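Local coordinates for protein agglutinin (Narcissus pseudonarcissus, PDB 1NPL) that binds alpha-D-mannose at several sites and, as a lectin of the monocot mannose-binding family, probably recognises mannose-bearing glycans, at residues G7-P12 against H53-S58; G82-V87 against V94-T99. One frame throughout, in Å; residues are numbered along the deposited sequence.

Both contacts join antiparallel strands, but of different sheets: 7-12 against 53-58 belongs to the sheet of strands 9-10, 53-56, 62-65 and 71-74, with 9-10 outermost within the chain, whereas 82-87 against 94-99 is the hairpin of a sheet extended by the second subunit. Contact 2 lies in the core and buries 507 Å²; contact 1 buries 360 Å² and is only partly enclosed. Their chemistry follows: threonine and serine on one face, with histidine near, and a leucine pair on the other in contact 1; mostly valine, isoleucine, cysteine and tyrosine in contact 2. The two meet where Met56 packs on Cys86 and Ile96, and Ser58 O lies 2.9 Å from Gly82 N, a probable hydrogen bond.

Contact 1. Residues G7-P12 against H53-S58; sequences GETLSP and HLSMQS. Unlike the reference sequence in segment 53-58: Ser58 (reference Thr). With MAN (alpha-D-mannopyranose), chain D; MAN (alpha-D-mannopyranose), chain B; PO4 (phosphate ion), chain H.
Met56 faces two residues at once: its O accepts from Gly7 N at 2.9 Å, while its N donates to Glu8 O at 3.2 Å. One residue set against two, with Gly7 at a positive phi of 100°, fits a G1 beta bulge; a side chain at Gly7 would be jammed against the preceding carbonyl oxygen. Within the bulge, the Glu8 side chain leads away from strand 53-56 to a salt bridge with Lys90 of the second subunit. Beyond it Leu10 and Leu54 form a hydrogen-bonded antiparallel pair, straight from Leu54 N (175°) and bent from Leu10 N (144°). Their side chains lie alongside each other, Leu10 CD1 touching Leu54 CD2 at 3.8 Å; Leu54 reaches this position with CG anti to its N. On the other face Thr9 CG2 approaches Ser55 OG at 3.8 Å and comes obliquely towards the His53 ring. Strand 9-10 is thereby outermost, within the chain, in one of three sheets of this beta-prism II lectin, and strand 53-56 leads into the mannose-binding motif QxDxNxVxY. Its first residue is Gln57, whose amide end lies beside bound mannose, with Asp59, Asn61 and Tyr65 hydrogen-bonding sugar. Cut back to an alanine, Gln57 would lose its amide, which would probably deprive the sugar of a polar neighbour and open a gap there.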
loop_
_atom_site.group_PDB
_atom_site.type_symbol
_atom_site.label_atom_id
_atom_site.label_comp_id
_atom_site.label_asym_id
_atom_site.label_seq_id
_atom_site.Cartn_x
_atom_site.Cartn_y
_atom_site.Cartn_z
ATOM N N GLY A 7 -13.373 -4.117 -17.096
ATOM C CA GLY A 7 -12.916 -5.415 -17.600
ATOM C C GLY A 7 -12.649 -6.443 -16.523
ATOM O O GLY A 7 -12.515 -7.635 -16.787
ATOM N N GLU A 8 -12.592 -6.057 -15.258
ATOM C CA GLU A 8 -12.262 -6.937 -14.151
ATOM C C GLU A 8 -13.517 -7.191 -13.309
ATOM O O GLU A 8 -14.462 -6.404 -13.344
ATOM C CB GLU A 8 -11.223 -6.249 -13.233
ATOM C CG GLU A 8 -9.854 -5.957 -13.846
ATOM C CD GLU A 8 -8.859 -5.473 -12.807
ATOM O OE1 GLU A 8 -9.186 -4.813 -11.784
ATOM O OE2 GLU A 8 -7.642 -5.693 -12.971
ATOM N N THR A 9 -13.508 -8.214 -12.505
ATOM C CA THR A 9 -14.514 -8.527 -11.540
ATOM C C THR A 9 -13.985 -8.814 -10.139
ATOM O O THR A 9 -12.839 -9.215 -9.968
ATOM C CB THR A 9 -15.180 -9.877 -11.934
ATOM O OG1 THR A 9 -14.064 -10.751 -11.741
ATOM C CG2 THR A 9 -15.633 -9.890 -13.371
ATOM N N LEU A 10 -14.876 -8.626 -9.160
ATOM C CA LEU A 10 -14.630 -9.185 -7.844
ATOM C C LEU A 10 -15.496 -10.449 -7.735
ATOM O O LEU A 10 -16.724 -10.299 -7.797
ATOM C CB LEU A 10 -14.946 -8.242 -6.725
ATOM C CG LEU A 10 -14.274 -6.871 -6.674
ATOM C CD1 LEU A 10 -14.893 -6.033 -5.541
ATOM C CD2 LEU A 10 -12.758 -7.040 -6.366
ATOM N N SER A 11 -14.803 -11.576 -7.452
ATOM C CA SER A 11 -15.467 -12.821 -7.135
ATOM C C SER A 11 -15.927 -12.790 -5.686
ATOM O O SER A 11 -15.542 -11.908 -4.921
ATOM C CB SER A 11 -14.486 -14.019 -7.266
ATOM O OG SER A 11 -14.144 -14.260 -8.606
ATOM N N PRO A 12 -16.651 -13.845 -5.281
ATOM C CA PRO A 12 -17.170 -13.943 -3.947
ATOM C C PRO A 12 -16.086 -13.839 -2.911
ATOM O O PRO A 12 -15.126 -14.606 -2.994
ATOM C CB PRO A 12 -17.906 -15.297 -3.886
ATOM C CG PRO A 12 -18.257 -15.573 -5.308
ATOM C CD PRO A 12 -17.152 -14.940 -6.121
ATOM N N HIS A 53 -21.006 -12.286 -8.276
ATOM C CA HIS A 53 -19.789 -11.544 -8.601
ATOM C C HIS A 53 -20.061 -10.083 -8.907
ATOM O O HIS A 53 -21.157 -9.680 -9.312
ATOM C CB HIS A 53 -19.006 -12.155 -9.778
ATOM C CG HIS A 53 -19.681 -12.327 -11.092
ATOM N ND1 HIS A 53 -20.643 -13.292 -11.345
ATOM C CD2 HIS A 53 -19.525 -11.684 -12.258
ATOM C CE1 HIS A 53 -21.102 -13.218 -12.599
ATOM N NE2 HIS A 53 -20.381 -12.273 -13.163
ATOM N N LEU A 54 -19.088 -9.219 -8.783
ATOM C CA LEU A 54 -19.164 -7.817 -9.122
ATOM C C LEU A 54 -18.406 -7.530 -10.412
ATOM O O LEU A 54 -17.232 -7.912 -10.527
ATOM C CB LEU A 54 -18.695 -6.938 -7.940
ATOM C CG LEU A 54 -18.688 -5.429 -8.279
ATOM C CD1 LEU A 54 -20.113 -4.865 -8.430
ATOM C CD2 LEU A 54 -17.909 -4.623 -7.267
ATOM N N SER A 55 -18.979 -6.874 -11.418
ATOM C CA SER A 55 -18.296 -6.525 -12.619
ATOM C C SER A 55 -18.280 -5.020 -12.847
ATOM O O SER A 55 -19.324 -4.364 -12.900
ATOM C CB SER A 55 -18.832 -7.094 -13.955
ATOM O OG SER A 55 -19.127 -8.464 -13.719
ATOM N N MET A 56 -17.057 -4.537 -13.146
ATOM C CA MET A 56 -16.905 -3.171 -13.572
ATOM C C MET A 56 -16.842 -3.224 -15.099
ATOM O O MET A 56 -15.781 -3.579 -15.644
ATOM C CB MET A 56 -15.723 -2.398 -12.976
ATOM C CG MET A 56 -15.513 -0.985 -13.574
ATOM S SD MET A 56 -16.629 0.288 -12.931
ATOM C CE MET A 56 -17.555 1.002 -14.243
ATOM N N GLN A 57 -17.907 -2.796 -15.795
ATOM C CA GLN A 57 -17.959 -3.094 -17.248
ATOM C C GLN A 57 -17.407 -1.952 -18.080
ATOM O O GLN A 57 -17.354 -0.784 -17.642
ATOM C CB GLN A 57 -19.403 -3.392 -17.714
ATOM C CG GLN A 57 -20.124 -4.462 -16.952
ATOM C CD GLN A 57 -21.567 -4.666 -17.503
ATOM O OE1 GLN A 57 -22.176 -3.720 -18.039
ATOM N NE2 GLN A 57 -21.957 -5.909 -17.356
ATOM N N SER A 58 -17.082 -2.281 -19.347
ATOM C CA SER A 58 -16.554 -1.284 -20.275
ATOM C C SER A 58 -17.613 -0.380 -20.848
ATOM O O SER A 58 -17.259 0.630 -21.500
ATOM C CB SER A 58 -15.685 -1.931 -21.350
ATOM O OG SER A 58 -16.423 -3.010 -21.889
HETATM C C1 MAN D . -27.148 -2.043 -18.777
HETATM C C2 MAN D . -25.928 -2.853 -19.332
HETATM C C3 MAN D . -26.116 -4.346 -19.099
HETATM C C4 MAN D . -26.496 -4.645 -17.671
HETATM C C5 MAN D . -27.764 -3.906 -17.352
HETATM C C6 MAN D . -28.220 -4.082 -15.872
HETATM O O1 MAN D . -28.252 -2.387 -19.526
HETATM O O2 MAN D . -24.781 -2.420 -18.599
HETATM O O3 MAN D . -25.005 -5.171 -19.474
HETATM O O4 MAN D . -26.662 -6.028 -17.475
HETATM O O5 MAN D . -27.515 -2.499 -17.462
HETATM O O6 MAN D . -29.092 -3.253 -15.208
HETATM C C1 MAN B . -24.843 -6.305 -20.273
HETATM C C2 MAN B . -23.641 -7.234 -20.676
HETATM C C3 MAN B . -22.514 -6.292 -21.078
HETATM C C4 MAN B . -22.924 -5.494 -22.306
HETATM C C5 MAN B . -24.206 -4.721 -21.930
HETATM C C6 MAN B . -24.862 -3.897 -23.027
HETATM O O2 MAN B . -24.121 -7.919 -21.817
HETATM O O3 MAN B . -21.304 -7.003 -21.271
HETATM O O4 MAN B . -21.855 -4.675 -22.711
HETATM O O5 MAN B . -25.193 -5.643 -21.478
HETATM O O6 MAN B . -23.944 -2.874 -23.370
HETATM P P PO4 H . -17.147 -5.863 -19.732
HETATM O O1 PO4 H . -16.035 -6.645 -20.349
HETATM O O2 PO4 H . -16.931 -4.388 -19.852
HETATM O O3 PO4 H . -17.232 -6.304 -18.302
HETATM O O4 PO4 H . -18.451 -6.133 -20.446
#

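Contact 2. Residues G82-V87 against V94-T99. With MAN (alpha-D-mannopyranose), chain C; MAN (alpha-D-mannopyranose), chain E; MAN (alpha-D-mannopyranose), chain F.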
loop_
_atom_site.group_PDB
_atom_site.type_symbol
_atom_site.label_atom_id
_atom_site.label_comp_id
_atom_site.label_asym_id
_atom_site.label_seq_id
_atom_site.Cartn_x
_atom_site.Cartn_y
_atom_site.Cartn_z
ATOM N N GLY A 82 -15.725 2.268 -23.325
ATOM C CA GLY A 82 -14.449 2.887 -22.982
ATOM C C GLY A 82 -13.762 2.236 -21.775
ATOM O O GLY A 82 -13.966 1.077 -21.441
ATOM N N ASN A 83 -12.876 3.036 -21.177
ATOM C CA ASN A 83 -12.104 2.511 -20.041
ATOM C C ASN A 83 -12.613 3.306 -18.844
ATOM O O ASN A 83 -12.553 4.531 -18.915
ATOM C CB ASN A 83 -10.590 2.656 -20.217
ATOM C CG ASN A 83 -10.069 1.612 -21.211
ATOM O OD1 ASN A 83 -9.906 0.405 -20.947
ATOM N ND2 ASN A 83 -9.781 2.121 -22.359
ATOM N N TYR A 84 -12.904 2.577 -17.781
ATOM C CA TYR A 84 -13.340 3.270 -16.556
ATOM C C TYR A 84 -12.552 2.712 -15.367
ATOM O O TYR A 84 -11.989 1.605 -15.490
ATOM C CB TYR A 84 -14.866 3.075 -16.324
ATOM C CG TYR A 84 -15.801 3.590 -17.402
ATOM C CD1 TYR A 84 -15.993 2.877 -18.584
ATOM C CD2 TYR A 84 -16.456 4.802 -17.265
ATOM C CE1 TYR A 84 -16.824 3.342 -19.600
ATOM C CE2 TYR A 84 -17.324 5.291 -18.251
ATOM C CZ TYR A 84 -17.503 4.542 -19.402
ATOM O OH TYR A 84 -18.391 4.982 -20.369
ATOM N N VAL A 85 -12.618 3.421 -14.235
ATOM C CA VAL A 85 -12.211 2.875 -12.932
ATOM C C VAL A 85 -13.285 3.170 -11.842
ATOM O O VAL A 85 -13.928 4.226 -11.753
ATOM C CB VAL A 85 -10.874 3.468 -12.415
ATOM C CG1 VAL A 85 -9.721 3.130 -13.352
ATOM C CG2 VAL A 85 -10.906 5.015 -12.337
ATOM N N CYS A 86 -13.507 2.186 -10.992
ATOM C CA CYS A 86 -14.133 2.342 -9.688
ATOM C C CYS A 86 -13.089 2.422 -8.548
ATOM O O CYS A 86 -12.284 1.504 -8.387
ATOM C CB CYS A 86 -15.083 1.169 -9.494
ATOM S SG CYS A 86 -15.964 1.086 -7.898
ATOM N N VAL A 87 -13.117 3.487 -7.751
ATOM C CA VAL A 87 -12.071 3.836 -6.816
ATOM C C VAL A 87 -12.660 3.863 -5.383
ATOM O O VAL A 87 -13.648 4.590 -5.202
ATOM C CB VAL A 87 -11.372 5.179 -7.108
ATOM C CG1 VAL A 87 -10.199 5.370 -6.126
ATOM C CG2 VAL A 87 -10.776 5.213 -8.524
ATOM N N VAL A 94 -16.778 6.030 -2.598
ATOM C CA VAL A 94 -16.506 5.099 -3.671
ATOM C C VAL A 94 -17.068 5.745 -4.947
ATOM O O VAL A 94 -18.223 6.160 -4.930
ATOM C CB VAL A 94 -17.186 3.716 -3.464
ATOM C CG1 VAL A 94 -16.898 2.741 -4.586
ATOM C CG2 VAL A 94 -16.626 3.109 -2.133
ATOM N N VAL A 95 -16.198 5.868 -5.964
ATOM C CA VAL A 95 -16.568 6.776 -7.079
ATOM C C VAL A 95 -16.224 6.093 -8.405
ATOM O O VAL A 95 -15.112 5.492 -8.514
ATOM C CB VAL A 95 -15.834 8.118 -6.890
ATOM C CG1 VAL A 95 -16.175 9.086 -8.048
ATOM C CG2 VAL A 95 -16.068 8.825 -5.564
ATOM N N ILE A 96 -17.096 6.134 -9.398
ATOM C CA ILE A 96 -16.755 5.686 -10.764
ATOM C C ILE A 96 -16.334 6.875 -11.621
ATOM O O ILE A 96 -17.095 7.882 -11.739
ATOM C CB ILE A 96 -17.899 4.930 -11.481
ATOM C CG1 ILE A 96 -18.327 3.634 -10.757
ATOM C CG2 ILE A 96 -17.571 4.538 -12.931
ATOM C CD1 ILE A 96 -19.738 3.232 -11.202
ATOM N N TYR A 97 -15.175 6.745 -12.294
ATOM C CA TYR A 97 -14.646 7.778 -13.171
ATOM C C TYR A 97 -14.420 7.221 -14.603
ATOM O O TYR A 97 -13.870 6.128 -14.843
ATOM C CB TYR A 97 -13.289 8.439 -12.782
ATOM C CG TYR A 97 -13.222 9.169 -11.451
ATOM C CD1 TYR A 97 -12.910 8.461 -10.269
ATOM C CD2 TYR A 97 -13.460 10.528 -11.327
ATOM C CE1 TYR A 97 -12.832 9.095 -9.044
ATOM C CE2 TYR A 97 -13.397 11.174 -10.124
ATOM C CZ TYR A 97 -13.102 10.463 -8.985
ATOM O OH TYR A 97 -13.013 11.162 -7.795
ATOM N N GLY A 98 -14.749 8.010 -15.618
ATOM C CA GLY A 98 -14.307 7.658 -17.024
ATOM C C GLY A 98 -15.107 8.531 -18.029
ATOM O O GLY A 98 -15.939 9.278 -17.536
ATOM N N THR A 99 -14.773 8.496 -19.329
ATOM C CA THR A 99 -13.726 7.603 -19.831
ATOM C C THR A 99 -12.322 8.147 -19.671
ATOM O O THR A 99 -12.107 9.232 -19.121
ATOM C CB THR A 99 -14.007 7.200 -21.299
ATOM O OG1 THR A 99 -13.988 8.401 -22.111
ATOM C CG2 THR A 99 -15.472 6.752 -21.407
HETATM C C1 MAN C . -16.794 14.227 -3.440
HETATM C C2 MAN C . -15.318 13.738 -3.370
HETATM C C3 MAN C . -14.774 13.677 -4.821
HETATM C C4 MAN C . -15.674 12.888 -5.719
HETATM C C5 MAN C . -17.114 13.496 -5.685
HETATM C C6 MAN C . -17.966 12.680 -6.631
HETATM O O2 MAN C . -15.177 12.472 -2.751
HETATM O O3 MAN C . -13.490 13.071 -4.739
HETATM O O4 MAN C . -15.264 12.829 -7.078
HETATM O O5 MAN C . -17.607 13.539 -4.334
HETATM O O6 MAN C . -19.323 12.860 -6.468
HETATM C C1 MAN E . -4.611 0.926 -21.776
HETATM C C2 MAN E . -4.769 0.482 -20.291
HETATM C C3 MAN E . -6.089 1.092 -19.756
HETATM C C4 MAN E . -6.158 2.568 -19.999
HETATM C C5 MAN E . -5.985 2.857 -21.525
HETATM C C6 MAN E . -6.094 4.353 -21.712
HETATM O O2 MAN E . -3.687 0.882 -19.470
HETATM O O3 MAN E . -6.121 0.812 -18.363
HETATM O O4 MAN E . -7.364 3.190 -19.577
HETATM O O5 MAN E . -4.753 2.290 -22.006
HETATM O O6 MAN E . -5.633 4.807 -22.929
HETATM C C1 MAN F . -6.776 0.476 -26.168
HETATM C C2 MAN F . -6.859 0.720 -24.624
HETATM C C3 MAN F . -5.641 0.134 -23.920
HETATM C C4 MAN F . -5.473 -1.336 -24.270
HETATM C C5 MAN F . -5.496 -1.483 -25.784
HETATM C C6 MAN F . -5.434 -2.970 -26.122
HETATM O O1 MAN F . -5.485 0.851 -26.565
HETATM O O2 MAN F . -8.048 0.149 -24.118
HETATM O O3 MAN F . -5.636 0.278 -22.480
HETATM O O4 MAN F . -4.146 -1.741 -23.879
HETATM O O5 MAN F . -6.672 -0.947 -26.394
HETATM O O6 MAN F . -5.281 -3.579 -27.314
#
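Tyr97 and Val85 grip each other through two backbone hydrogen bonds, Val85 N to Tyr97 O at 3.0 Å and Tyr97 N to Val85 O at 2.9 Å, the second nearly straight at 169°. Val87 and Val95 repeat the pattern, so four bonds close the two-stranded hairpin, whose axes run 167° apart. On the Val85 face, Val87 CG2 meets the Tyr97 ring at its edge, 4.3 Å from CD1, while Val85 CG2 crosses obliquely near Tyr97 CB. Val95 CG1 rests 3.4 Å above the plane of the same ring, offset toward its rim. The opposite face carries Cys86, whose SG, anti to its N (chi1 178°), reaches Val94 CG1 at 3.8 Å. Further along, the Tyr84 ring passes over the chain where Gly98 has no side chain: Tyr84 CD2 is 3.6 Å from Gly98 CA, and a CB there would clash with the ring. The cis peptide that follows carries the chain on to Thr99, whose CG2 touches the end of the Tyr84 ring obliquely.

In the next shell, Arg101 of the second subunit hydrogen-bonds Tyr84 OH, and residues 95-97 pair antiparallel with a strand of that chain, consistent with the C-terminal strand exchange known in this lectin family. Gln89, with Asp91, Asn93, Val95 and Tyr97, makes up the QxDxNxVxY mannose motif. At the far end of the hairpin, Asn83 ND2 donates to O2 of a mannose (chain F). Tyr97 OH accepts from O4 of another mannose (chain C) at 2.9 Å and is also hydrogen-bonded to Gln89 OE1, while Val85, Val87 and Val95 pack round the ring, so the packing probably helps to place the hydroxyl for the sugar.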